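Local coordinates for protein L-lactate dehydrogenase (Trichomonas vaginalis, PDB 4UUL) that probably reduces 2-keto acids, pyruvate or oxaloacetate, with NADH as a member of the lactate/malate dehydrogenase superfamily, at residues 23-28 with 59-64. The protein carries 1 engineered substitution. Residues are numbered along the deposited sequence; the frame is centred on the assembly and turned at random.
Sequences WIASGE and CAFPHL
Phe61 lays one face of its ring against the end of the helix that runs through Ala25. The Ala25 methyl presses on one side of that face, with CB 3.4 Å from CD2 of Phe61, while CA and CB of Ser26 pack at CE1 across the ring; between them the carbonyl carbon of Ala25 sits over the ring centre. On the opposite face Cys59 CB lies near the rim, so the ring is sandwiched between the helix end and the residue two before it in its own loop. Leu64 adds a looser touch, CD1 to the Ala25 methyl at 4.2 Å.

His63 meets the turn that follows. With CG anti to its own carbonyl carbon (chi1 -65°), the imidazole turns one face to Gly27, whose CA stands 3.6 Å from the His63 ring centroid and only 8° off the normal, a CH-pi contact. Gly27 is the positive-phi residue of a Schellman motif closing helix 15-25, the helix after the first strand of the Rossmann fold; the 59-64 loop leads into edge strand 64-70 of the same parallel sheet.

One water joins the two sides: it donates to Ala25 O at 2.8 Å, accepts from His63 N and lies in the imidazole plane 2.8 Å from His63 ND1, which should help fix the ring's rotation. Ser26 turns its hydroxyl back into the helix, OG donating to Trp23 O at 2.6 Å. Beyond the loop, Lys246 of the second subunit packs on Phe61 and hydrogen-bonds Cys59 O.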
loop_
_atom_site.group_PDB
_atom_site.type_symbol
_atom_site.label_atom_id
_atom_site.label_comp_id
_atom_site.label_asym_id
_atom_site.label_seq_id
_atom_site.Cartn_x
_atom_site.Cartn_y
_atom_site.Cartn_z
ATOM N N TRP B 23 -1.748 3.506 3.392
ATOM C CA TRP B 23 -0.800 2.833 4.253
ATOM C C TRP B 23 -0.820 3.490 5.619
ATOM O O TRP B 23 -0.905 2.826 6.645
ATOM C CB TRP B 23 0.576 2.869 3.611
ATOM C CG TRP B 23 1.508 1.712 3.979
ATOM C CD1 TRP B 23 1.402 0.887 5.054
ATOM C CD2 TRP B 23 2.632 1.226 3.222
ATOM N NE1 TRP B 23 2.438 -0.028 5.068
ATOM C CE2 TRP B 23 3.191 0.142 3.937
ATOM C CE3 TRP B 23 3.214 1.601 2.022
ATOM C CZ2 TRP B 23 4.291 -0.567 3.479
ATOM C CZ3 TRP B 23 4.313 0.897 1.574
ATOM C CH2 TRP B 23 4.841 -0.163 2.301
ATOM N N ILE B 24 -0.795 4.808 5.641
ATOM C CA ILE B 24 -0.862 5.545 6.905
ATOM C C ILE B 24 -2.208 5.298 7.615
ATOM O O ILE B 24 -2.265 5.063 8.833
ATOM C CB ILE B 24 -0.630 7.043 6.680
ATOM C CG1 ILE B 24 0.841 7.254 6.258
ATOM C CG2 ILE B 24 -0.899 7.838 7.968
ATOM C CD1 ILE B 24 1.148 8.599 5.753
ATOM N N ALA B 25 -3.300 5.340 6.851
ATOM C CA ALA B 25 -4.624 5.145 7.434
ATOM C C ALA B 25 -4.802 3.748 8.022
ATOM O O ALA B 25 -5.644 3.567 8.904
ATOM C CB ALA B 25 -5.700 5.421 6.445
ATOM N N SER B 26 -4.050 2.776 7.509
ATOM C CA SER B 26 -4.097 1.418 8.007
ATOM C C SER B 26 -3.449 1.256 9.359
ATOM O O SER B 26 -3.572 0.170 9.947
ATOM C CB SER B 26 -3.424 0.473 7.015
ATOM O OG SER B 26 -2.015 0.496 7.140
ATOM N N GLY B 27 -2.753 2.297 9.862
ATOM C CA GLY B 27 -2.172 2.262 11.187
ATOM C C GLY B 27 -0.665 2.070 11.232
ATOM O O GLY B 27 -0.069 2.020 12.320
ATOM N N GLU B 28 -0.015 1.989 10.073
ATOM C CA GLU B 28 1.385 1.598 10.028
ATOM C C GLU B 28 2.348 2.667 10.533
ATOM O O GLU B 28 3.442 2.332 10.969
ATOM C CB GLU B 28 1.773 1.224 8.606
ATOM C CG GLU B 28 3.278 1.162 8.351
ATOM C CD GLU B 28 3.984 0.099 9.176
ATOM O OE1 GLU B 28 3.303 -0.833 9.704
ATOM O OE2 GLU B 28 5.238 0.198 9.264
ATOM N N CYS B 59 -12.523 1.609 3.071
ATOM C CA CYS B 59 -11.714 0.675 3.859
ATOM C C CYS B 59 -12.228 0.557 5.302
ATOM O O CYS B 59 -11.774 -0.331 6.007
ATOM C CB CYS B 59 -10.251 1.124 3.870
ATOM S SG CYS B 59 -9.440 0.929 2.271
ATOM N N ALA B 60 -13.045 1.499 5.767
ATOM C CA ALA B 60 -13.531 1.472 7.149
ATOM C C ALA B 60 -12.377 1.326 8.115
ATOM O O ALA B 60 -12.388 0.530 9.040
ATOM C CB ALA B 60 -14.615 0.379 7.334
ATOM N N PHE B 61 -11.345 2.150 7.934
ATOM C CA PHE B 61 -10.130 2.068 8.744
ATOM C C PHE B 61 -10.401 2.519 10.179
ATOM O O PHE B 61 -10.748 3.674 10.381
ATOM C CB PHE B 61 -9.073 3.012 8.170
ATOM C CG PHE B 61 -8.365 2.522 6.948
ATOM C CD1 PHE B 61 -7.670 1.328 6.951
ATOM C CD2 PHE B 61 -8.344 3.309 5.818
ATOM C CE1 PHE B 61 -6.900 0.913 5.833
ATOM C CE2 PHE B 61 -7.577 2.918 4.705
ATOM C CZ PHE B 61 -6.855 1.719 4.729
ATOM N N PRO B 62 -10.122 1.664 11.180
ATOM C CA PRO B 62 -10.327 2.138 12.546
ATOM C C PRO B 62 -9.387 3.281 12.946
ATOM O O PRO B 62 -9.667 4.055 13.866
ATOM C CB PRO B 62 -10.074 0.897 13.421
ATOM C CG PRO B 62 -9.436 -0.098 12.525
ATOM C CD PRO B 62 -9.836 0.219 11.128
ATOM N N HIS B 63 -8.232 3.373 12.288
ATOM C CA HIS B 63 -7.243 4.402 12.655
ATOM C C HIS B 63 -7.523 5.747 12.028
ATOM O O HIS B 63 -6.859 6.719 12.358
ATOM C CB HIS B 63 -5.805 3.989 12.293
ATOM C CG HIS B 63 -5.290 2.819 13.049
ATOM N ND1 HIS B 63 -5.519 1.518 12.674
ATOM C CD2 HIS B 63 -4.510 2.756 14.152
ATOM C CE1 HIS B 63 -4.909 0.708 13.511
ATOM N NE2 HIS B 63 -4.288 1.429 14.418
ATOM N N LEU B 64 -8.449 5.811 11.093
ATOM C CA LEU B 64 -8.695 7.039 10.365
ATOM C C LEU B 64 -9.746 7.871 11.049
ATOM O O LEU B 64 -10.924 7.572 10.990
ATOM C CB LEU B 64 -9.055 6.759 8.910
ATOM C CG LEU B 64 -9.172 7.979 7.980
ATOM C CD1 LEU B 64 -7.880 8.767 7.883
ATOM C CD2 LEU B 64 -9.568 7.549 6.589
HETATM O O HOH W 1 -6.892 1.456 10.289
#